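PDB 5XH8: extracellular invertase from Aspergillus kawachii, which probably hydrolyses sucrose and related beta-fructofuranosides and transfers fructosyl groups to make fructooligosaccharides such as 1-kestose, as a family GH32 beta-fructofuranosidase. Local coordinates for residues 437-442 against 585-590; 471-476 against 577-582; 489-494 against 522-527. One frame throughout, in Å; residues are numbered along the deposited sequence.

Contact 1 (437-442 against 585-590)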
loop_
_atom_site.group_PDB
_atom_site.type_symbol
_atom_site.label_atom_id
_atom_site.label_comp_id
_atom_site.label_asym_id
_atom_site.label_seq_id
_atom_site.Cartn_x
_atom_site.Cartn_y
_atom_site.Cartn_z
ATOM N N ARG A 437 -10.284 48.142 42.159
ATOM C CA ARG A 437 -11.400 48.329 43.078
ATOM C C ARG A 437 -11.779 47.024 43.707
ATOM O O ARG A 437 -11.430 45.960 43.203
ATOM C CB ARG A 437 -12.625 48.860 42.348
ATOM C CG ARG A 437 -13.191 47.889 41.327
ATOM C CD ARG A 437 -13.991 48.621 40.292
ATOM N NE ARG A 437 -15.089 49.313 40.926
ATOM C CZ ARG A 437 -15.533 50.523 40.612
ATOM N NH1 ARG A 437 -14.982 51.251 39.646
ATOM N NH2 ARG A 437 -16.547 51.017 41.306
ATOM N N THR A 438 -12.533 47.118 44.789
ATOM C CA THR A 438 -13.082 45.963 45.451
ATOM C C THR A 438 -14.572 45.987 45.239
ATOM O O THR A 438 -15.172 47.056 45.267
ATOM C CB THR A 438 -12.695 45.992 46.926
ATOM O OG1 THR A 438 -11.271 45.946 46.989
ATOM C CG2 THR A 438 -13.267 44.810 47.699
ATOM N N LEU A 439 -15.158 44.821 44.984
ATOM C CA LEU A 439 -16.606 44.691 44.851
ATOM C C LEU A 439 -17.099 43.640 45.829
ATOM O O LEU A 439 -16.486 42.578 45.955
ATOM C CB LEU A 439 -17.001 44.294 43.423
ATOM C CG LEU A 439 -16.822 45.317 42.296
ATOM C CD1 LEU A 439 -17.374 44.756 40.993
ATOM C CD2 LEU A 439 -17.488 46.651 42.606
ATOM N N ASN A 440 -18.200 43.951 46.523
ATOM C CA ASN A 440 -18.877 43.007 47.433
ATOM C C ASN A 440 -20.328 42.742 47.101
ATOM O O ASN A 440 -20.827 41.674 47.434
ATOM C CB ASN A 440 -18.815 43.515 48.872
ATOM C CG ASN A 440 -17.430 43.457 49.439
ATOM O OD1 ASN A 440 -17.019 42.433 49.985
ATOM N ND2 ASN A 440 -16.693 44.554 49.315
ATOM N N SER A 441 -21.024 43.704 46.490
ATOM C CA SER A 441 -22.432 43.515 46.110
ATOM C C SER A 441 -22.569 42.986 44.679
ATOM O O SER A 441 -21.617 43.005 43.908
ATOM C CB SER A 441 -23.204 44.825 46.260
ATOM O OG SER A 441 -22.561 45.858 45.542
ATOM N N SER A 442 -23.766 42.518 44.352
ATOM C CA SER A 442 -24.083 41.966 43.043
ATOM C C SER A 442 -24.192 43.062 41.985
ATOM O O SER A 442 -24.863 44.057 42.219
ATOM C CB SER A 442 -25.413 41.214 43.128
ATOM O OG SER A 442 -25.773 40.628 41.892
ATOM N N VAL A 585 -14.271 40.611 46.072
ATOM C CA VAL A 585 -13.194 40.469 45.087
ATOM C C VAL A 585 -12.447 41.762 45.008
ATOM O O VAL A 585 -13.080 42.808 44.959
ATOM C CB VAL A 585 -13.713 40.339 43.629
ATOM C CG1 VAL A 585 -12.713 39.574 42.774
ATOM C CG2 VAL A 585 -15.102 39.760 43.581
ATOM N N ALA A 586 -11.129 41.700 44.896
ATOM C CA ALA A 586 -10.349 42.887 44.620
ATOM C C ALA A 586 -9.721 42.760 43.244
ATOM O O ALA A 586 -8.944 41.829 42.990
ATOM C CB ALA A 586 -9.282 43.090 45.688
ATOM N N PHE A 587 -10.071 43.702 42.366
ATOM C CA PHE A 587 -9.509 43.819 41.037
ATOM C C PHE A 587 -8.331 44.750 41.094
ATOM O O PHE A 587 -8.465 45.864 41.571
ATOM C CB PHE A 587 -10.538 44.425 40.066
ATOM C CG PHE A 587 -11.705 43.539 39.788
ATOM C CD1 PHE A 587 -12.810 43.534 40.634
ATOM C CD2 PHE A 587 -11.707 42.698 38.672
ATOM C CE1 PHE A 587 -13.901 42.721 40.376
ATOM C CE2 PHE A 587 -12.791 41.872 38.412
ATOM C CZ PHE A 587 -13.893 41.889 39.258
ATOM N N SER A 588 -7.187 44.337 40.574
ATOM C CA SER A 588 -6.107 45.280 40.361
ATOM C C SER A 588 -6.500 46.294 39.301
ATOM O O SER A 588 -7.545 46.179 38.647
ATOM C CB SER A 588 -4.876 44.572 39.830
ATOM O OG SER A 588 -5.080 44.264 38.449
ATOM N N LYS A 589 -5.628 47.277 39.130
ATOM C CA LYS A 589 -5.555 48.092 37.926
ATOM C C LYS A 589 -5.644 47.127 36.693
ATOM O O LYS A 589 -4.958 46.105 36.611
ATOM C CB LYS A 589 -4.240 48.883 37.992
ATOM C CG LYS A 589 -3.843 49.778 36.829
ATOM C CD LYS A 589 -2.311 49.786 36.698
ATOM C CE LYS A 589 -1.762 50.934 35.858
ATOM N NZ LYS A 589 -0.840 51.817 36.626
ATOM N N VAL A 590 -6.563 47.441 35.794
ATOM C CA VAL A 590 -6.852 46.646 34.621
ATOM C C VAL A 590 -6.198 47.376 33.460
ATOM O O VAL A 590 -6.391 48.585 33.333
ATOM C CB VAL A 590 -8.379 46.572 34.413
ATOM C CG1 VAL A 590 -8.730 45.700 33.222
ATOM C CG2 VAL A 590 -9.054 46.068 35.683
#
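Arg437 and Phe587 face each other as an antiparallel hydrogen-bonded pair, and so do Leu439 and Val585 two residues along. Four backbone bonds hold the strands: Phe587 N reaches Arg437 O at 2.8 Å and Leu439 N reaches Val585 O at 2.9 Å, while Arg437 N gives to Phe587 O and Val585 N to Leu439 O. The short strand axes run 4.7 Å apart at 156°, so the pair is twisted. Between the two bonded pairs, Thr438 and Ala586 form the non-hydrogen-bonded pair. Here Thr438 CA lies 3.2 Å from Val585 O, a CA-H...O contact with 139° at the hydrogen.

Side-chain contacts divide by face. On the face of Thr438 and Ala586, Thr438 OG1 meets Ala586 CB at 3.7 Å. On the other, Leu439 CD1 lies 4.1 Å from Phe587 CE1; these side chains, not direct partners in the pairing, meet obliquely. Phe587 also meets Phe577 and Phe477 edge-to-face. Both belong to the other sheet, so this face looks into the interior of the C-terminal beta-sandwich. It also carries the partly exposed Arg437, whose side chain touches Phe577.

The chemistry thus implies a join carried by main-chain bonds, with Leu439, Val585 and Phe587 directed inward.

Contact 2 (471-476 against 577-582)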
loop_
_atom_site.group_PDB
_atom_site.type_symbol
_atom_site.label_atom_id
_atom_site.label_comp_id
_atom_site.label_asym_id
_atom_site.label_seq_id
_atom_site.Cartn_x
_atom_site.Cartn_y
_atom_site.Cartn_z
ATOM N N SER A 471 -17.219 28.493 47.818
ATOM C CA SER A 471 -18.419 29.339 47.904
ATOM C C SER A 471 -19.074 29.524 46.547
ATOM O O SER A 471 -18.561 29.051 45.522
ATOM C CB SER A 471 -18.051 30.718 48.442
ATOM O OG SER A 471 -17.584 31.562 47.396
ATOM N N GLY A 472 -20.182 30.265 46.547
ATOM C CA GLY A 472 -20.922 30.604 45.329
ATOM C C GLY A 472 -20.454 31.865 44.610
ATOM O O GLY A 472 -21.196 32.399 43.788
ATOM N N LEU A 473 -19.242 32.339 44.914
ATOM C CA LEU A 473 -18.622 33.475 44.222
ATOM C C LEU A 473 -18.494 33.259 42.697
ATOM O O LEU A 473 -18.148 32.154 42.242
ATOM C CB LEU A 473 -17.233 33.781 44.814
ATOM C CG LEU A 473 -16.441 34.939 44.169
ATOM C CD1 LEU A 473 -15.676 35.747 45.207
ATOM C CD2 LEU A 473 -15.475 34.471 43.068
ATOM N N LYS A 474 -18.793 34.335 41.956
ATOM C CA LYS A 474 -18.554 34.463 40.524
ATOM C C LYS A 474 -18.070 35.875 40.288
ATOM O O LYS A 474 -18.816 36.821 40.549
ATOM C CB LYS A 474 -19.827 34.243 39.721
ATOM C CG LYS A 474 -20.363 32.835 39.814
ATOM C CD LYS A 474 -21.742 32.720 39.224
ATOM C CE LYS A 474 -22.442 31.527 39.838
ATOM N NZ LYS A 474 -23.578 31.113 38.993
ATOM N N SER A 475 -16.830 36.024 39.817
ATOM C CA SER A 475 -16.281 37.334 39.491
ATOM C C SER A 475 -15.466 37.316 38.183
ATOM O O SER A 475 -14.747 36.358 37.896
ATOM C CB SER A 475 -15.413 37.845 40.654
ATOM O OG SER A 475 -15.969 37.485 41.923
ATOM N N GLY A 476 -15.578 38.394 37.410
ATOM C CA GLY A 476 -14.781 38.568 36.224
ATOM C C GLY A 476 -15.114 39.846 35.492
ATOM O O GLY A 476 -15.184 40.914 36.104
ATOM N N PHE A 577 -16.667 45.562 35.094
ATOM C CA PHE A 577 -16.409 44.615 36.190
ATOM C C PHE A 577 -17.694 43.842 36.409
ATOM O O PHE A 577 -18.786 44.367 36.181
ATOM C CB PHE A 577 -16.031 45.316 37.509
ATOM C CG PHE A 577 -14.787 46.151 37.421
ATOM C CD1 PHE A 577 -13.545 45.582 37.627
ATOM C CD2 PHE A 577 -14.859 47.506 37.123
ATOM C CE1 PHE A 577 -12.392 46.347 37.525
ATOM C CE2 PHE A 577 -13.713 48.276 37.023
ATOM C CZ PHE A 577 -12.474 47.696 37.223
ATOM N N PHE A 578 -17.567 42.592 36.820
ATOM C CA PHE A 578 -18.722 41.775 37.145
ATOM C C PHE A 578 -18.421 40.999 38.417
ATOM O O PHE A 578 -17.318 40.479 38.581
ATOM C CB PHE A 578 -19.050 40.793 36.016
ATOM C CG PHE A 578 -19.874 39.619 36.467
ATOM C CD1 PHE A 578 -21.239 39.758 36.685
ATOM C CD2 PHE A 578 -19.282 38.392 36.717
ATOM C CE1 PHE A 578 -22.002 38.682 37.115
ATOM C CE2 PHE A 578 -20.038 37.309 37.146
ATOM C CZ PHE A 578 -21.403 37.452 37.343
ATOM N N HIS A 579 -19.414 40.919 39.298
ATOM C CA HIS A 579 -19.303 40.200 40.574
ATOM C C HIS A 579 -20.723 39.873 41.038
ATOM O O HIS A 579 -21.608 40.738 40.961
ATOM C CB HIS A 579 -18.532 41.060 41.583
ATOM C CG HIS A 579 -18.514 40.500 42.971
ATOM N ND1 HIS A 579 -18.067 39.229 43.256
ATOM C CD2 HIS A 579 -18.888 41.043 44.154
ATOM C CE1 HIS A 579 -18.174 39.009 44.554
ATOM N NE2 HIS A 579 -18.667 40.096 45.123
ATOM N N ASN A 580 -20.966 38.630 41.468
ATOM C CA ASN A 580 -22.348 38.185 41.770
ATOM C C ASN A 580 -22.806 38.496 43.211
ATOM O O ASN A 580 -23.884 38.086 43.619
ATOM C CB ASN A 580 -22.542 36.699 41.462
ATOM C CG ASN A 580 -21.801 35.795 42.416
ATOM O OD1 ASN A 580 -20.825 36.204 43.049
ATOM N ND2 ASN A 580 -22.227 34.544 42.491
ATOM N N GLY A 581 -21.967 39.181 43.978
ATOM C CA GLY A 581 -22.314 39.594 45.315
ATOM C C GLY A 581 -21.938 38.610 46.391
ATOM O O GLY A 581 -21.974 38.978 47.558
ATOM N N VAL A 582 -21.564 37.379 46.023
ATOM C CA VAL A 582 -21.204 36.359 47.008
ATOM C C VAL A 582 -19.747 36.583 47.421
ATOM O O VAL A 582 -18.813 36.255 46.685
ATOM C CB VAL A 582 -21.442 34.934 46.479
ATOM C CG1 VAL A 582 -20.993 33.889 47.496
ATOM C CG2 VAL A 582 -22.910 34.745 46.118
#
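The carboxamide of Asn580 adds two bonds to the backbone of 471-476, one on each side of Leu473. It does so beside the antiparallel pairing of strands 474-481 and 574-580, inside one sheet of the C-terminal beta-sandwich of the GH32 fold. Asn580 ND2 donates to Gly472 O at 2.7 Å, with the acceptor only 5° out of the amide plane. Asn580 OD1 takes Lys474 N at 3.0 Å and Val582 N at 3.3 Å, the two donors arriving from opposite faces of the carboxamide plane; the second bond makes an Asx turn that leads the chain through Gly581. With chi1 at 70°, Asn580 CG sits between the backbone N and the carbonyl carbon, which swings the amide across to 471-476. Three bonds therefore fix its rotation.

The backbone bond from Asn580 N to Lys474 O leads into the pairing, where Gly476 and Phe578 exchange two bonds as a hydrogen-bonded pair. The segments' strand axes stand at 176°, almost exactly antiparallel.

Val582 CG1 packs 3.6 Å from Gly472 C, beside the ST turn in which Ser471 OG, itself bonded to Ala468 O, accepts from Leu473 N. Between side chains, Lys474 CB lies 4.0 Å from Phe578 CE2.

On the inward face His579 is held at both ring nitrogens, NE2 by Gly583 O and ND1 by Ser475 OG, which lies at the ring edge 3.0 Å from His579 ND1.

Contact 3 (489-494 against 522-527)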
loop_
_atom_site.group_PDB
_atom_site.type_symbol
_atom_site.label_atom_id
_atom_site.label_comp_id
_atom_site.label_asym_id
_atom_site.label_seq_id
_atom_site.Cartn_x
_atom_site.Cartn_y
_atom_site.Cartn_z
ATOM N N VAL A 489 -17.192 36.675 31.165
ATOM C CA VAL A 489 -16.100 35.753 31.421
ATOM C C VAL A 489 -15.819 35.856 32.908
ATOM O O VAL A 489 -15.472 36.944 33.381
ATOM C CB VAL A 489 -14.814 36.160 30.646
ATOM C CG1 VAL A 489 -13.655 35.246 31.014
ATOM C CG2 VAL A 489 -15.061 36.148 29.150
ATOM N N TYR A 490 -15.920 34.753 33.640
ATOM C CA TYR A 490 -15.746 34.827 35.094
ATOM C C TYR A 490 -15.129 33.590 35.723
ATOM O O TYR A 490 -15.205 32.509 35.159
ATOM C CB TYR A 490 -17.090 35.143 35.742
ATOM C CG TYR A 490 -18.180 34.109 35.534
ATOM C CD1 TYR A 490 -19.052 34.186 34.446
ATOM C CD2 TYR A 490 -18.380 33.093 36.453
ATOM C CE1 TYR A 490 -20.077 33.276 34.281
ATOM C CE2 TYR A 490 -19.398 32.166 36.285
ATOM C CZ TYR A 490 -20.238 32.264 35.203
ATOM O OH TYR A 490 -21.234 31.342 35.052
ATOM N N TYR A 491 -14.479 33.778 36.875
ATOM C CA TYR A 491 -14.042 32.666 37.716
ATOM C C TYR A 491 -15.139 32.302 38.708
ATOM O O TYR A 491 -15.832 33.165 39.233
ATOM C CB TYR A 491 -12.752 32.987 38.459
ATOM C CG TYR A 491 -12.155 31.762 39.112
ATOM C CD1 TYR A 491 -11.427 30.834 38.357
ATOM C CD2 TYR A 491 -12.346 31.499 40.474
ATOM C CE1 TYR A 491 -10.895 29.688 38.936
ATOM C CE2 TYR A 491 -11.814 30.355 41.067
ATOM C CZ TYR A 491 -11.085 29.451 40.299
ATOM O OH TYR A 491 -10.565 28.305 40.873
ATOM N N GLN A 492 -15.263 31.012 38.962
ATOM C CA GLN A 492 -16.288 30.425 39.788
ATOM C C GLN A 492 -15.593 29.428 40.726
ATOM O O GLN A 492 -14.967 28.461 40.253
ATOM C CB GLN A 492 -17.256 29.723 38.849
ATOM C CG GLN A 492 -18.415 29.003 39.472
ATOM C CD GLN A 492 -19.382 28.508 38.419
ATOM O OE1 GLN A 492 -19.235 27.413 37.886
ATOM N NE2 GLN A 492 -20.381 29.314 38.116
ATOM N N PHE A 493 -15.664 29.661 42.044
ATOM C CA PHE A 493 -15.039 28.735 43.014
ATOM C C PHE A 493 -15.775 27.429 43.215
ATOM O O PHE A 493 -15.129 26.451 43.537
ATOM C CB PHE A 493 -14.794 29.391 44.382
ATOM C CG PHE A 493 -13.553 30.224 44.429
ATOM C CD1 PHE A 493 -13.599 31.561 44.085
ATOM C CD2 PHE A 493 -12.343 29.665 44.793
ATOM C CE1 PHE A 493 -12.463 32.335 44.119
ATOM C CE2 PHE A 493 -11.194 30.436 44.830
ATOM C CZ PHE A 493 -11.258 31.776 44.491
ATOM N N SER A 494 -17.091 27.393 43.018
ATOM C CA SER A 494 -17.886 26.170 43.259
ATOM C C SER A 494 -17.371 24.922 42.542
ATOM O O SER A 494 -17.409 23.823 43.104
ATOM C CB SER A 494 -19.331 26.388 42.847
ATOM O OG SER A 494 -19.403 26.719 41.473
ATOM N N GLY A 522 -13.520 25.923 31.522
ATOM C CA GLY A 522 -12.365 25.115 31.885
ATOM C C GLY A 522 -11.971 25.194 33.359
ATOM O O GLY A 522 -12.133 26.231 33.988
ATOM N N LYS A 523 -11.452 24.089 33.890
ATOM C CA LYS A 523 -10.986 23.989 35.284
ATOM C C LYS A 523 -9.687 24.745 35.495
ATOM O O LYS A 523 -8.750 24.630 34.686
ATOM C CB LYS A 523 -10.709 22.539 35.676
ATOM C CG LYS A 523 -11.919 21.630 35.638
ATOM C CD LYS A 523 -12.790 21.788 36.868
ATOM C CE LYS A 523 -12.092 21.301 38.131
ATOM N NZ LYS A 523 -13.122 20.979 39.156
ATOM N N LEU A 524 -9.635 25.507 36.591
ATOM C CA LEU A 524 -8.413 26.171 37.019
ATOM C C LEU A 524 -8.399 26.208 38.553
ATOM O O LEU A 524 -9.281 26.809 39.145
ATOM C CB LEU A 524 -8.358 27.596 36.476
ATOM C CG LEU A 524 -7.169 28.431 36.966
ATOM C CD1 LEU A 524 -5.834 27.848 36.507
ATOM C CD2 LEU A 524 -7.325 29.865 36.506
ATOM N N ARG A 525 -7.422 25.545 39.172
ATOM C CA ARG A 525 -7.249 25.598 40.619
ATOM C C ARG A 525 -6.323 26.745 40.966
ATOM O O ARG A 525 -5.239 26.880 40.396
ATOM C CB ARG A 525 -6.666 24.309 41.183
ATOM C CG ARG A 525 -6.257 24.426 42.658
ATOM C CD ARG A 525 -6.215 23.086 43.346
ATOM N NE ARG A 525 -7.546 22.507 43.385
ATOM C CZ ARG A 525 -7.816 21.242 43.671
ATOM N NH1 ARG A 525 -6.852 20.379 43.991
ATOM N NH2 ARG A 525 -9.074 20.835 43.650
ATOM N N LEU A 526 -6.783 27.565 41.904
ATOM C CA LEU A 526 -5.985 28.604 42.551
ATOM C C LEU A 526 -5.615 27.996 43.905
ATOM O O LEU A 526 -6.497 27.700 44.720
ATOM C CB LEU A 526 -6.833 29.881 42.718
ATOM C CG LEU A 526 -7.298 30.501 41.383
ATOM C CD1 LEU A 526 -8.261 31.672 41.567
ATOM C CD2 LEU A 526 -6.084 30.940 40.568
ATOM N N PHE A 527 -4.323 27.746 44.105
ATOM C CA PHE A 527 -3.856 27.055 45.309
ATOM C C PHE A 527 -3.734 28.043 46.476
ATOM O O PHE A 527 -3.790 29.269 46.289
ATOM C CB PHE A 527 -2.487 26.423 45.078
ATOM C CG PHE A 527 -2.457 25.406 43.978
ATOM C CD1 PHE A 527 -2.806 24.079 44.225
ATOM C CD2 PHE A 527 -2.045 25.766 42.695
ATOM C CE1 PHE A 527 -2.760 23.137 43.208
ATOM C CE2 PHE A 527 -2.003 24.825 41.673
ATOM C CZ PHE A 527 -2.357 23.513 41.930
HETATM O O HOH W 1 -9.639 26.977 43.188
#
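Tyr491 points its ring end-on at the chain of 522-527, its hydroxyl meeting a main-chain carbonyl while Leu526 covers one face. Tyr491 CG is anti to the backbone N (chi1 -169°), a setting that carries the ring off strand 487-492 toward 522-527; the nearest CA atoms of the two segments, those of Tyr491 and Leu524, are still 8.6 Å apart. Tyr491 OH donates to Leu524 O at 2.6 Å, the C=O...O angle of 163° placing the hydroxyl almost straight ahead of the carbonyl. Leu524 O also lies in the plane of the ring, at its edge.

The leucines meet this ring differently. Leu526 comes from the opposite direction and sets CD1 over the face, 4.0 Å from the centroid of the Tyr491 ring and 20° off its normal, a CH-pi contact. Leu524 crosses at about a right angle, with its CB 4.1 Å from Tyr491 CE1.

Phe493 adds a second ring. Tyr491 CE2 stands 3.5 Å above the centre of the Phe493 face, whereas Phe493 CD1 lies at the edge of the Tyr491 ring, so the two meet edge-to-face. Phe493 CZ then touches Leu526 CD1 at 4.2 Å, and the same methyl thus serves both aromatics. Leu540 of strand 534-547 packs against Tyr491 and Leu524, placing the cluster between the sheets of the sandwich.

A water also sits here, giving to Tyr491 OH at 2.8 Å and accepting from Leu526 N. The phenol is therefore donor and acceptor at once. In a contact whose touching residues are all buried, this implies that the hydroxyl satisfies Leu524 O and the water Leu526 N.

All three contacts lie in the C-terminal beta-sandwich module and use its two sheets. Contact 1 belongs to the sheet containing strands 430-439 and 585-594; contact 2 pairs strands 474-481 and 574-580 in the other, and contact 3 reaches from the neighbouring strand 487-492 to the chain leaving strand 520-523, the outermost strand of that same sheet. The centres of contacts 1 and 2 are about 10 Å apart, those of contacts 2 and 3 about 11 Å. Along the chain they enclose one another, 3 within 2 within 1. Val585 packs on Ser475 and His579 between the sheets, and Ser475 O probably bonds Tyr491 N within one. Contact 2 thus touches both others and links them.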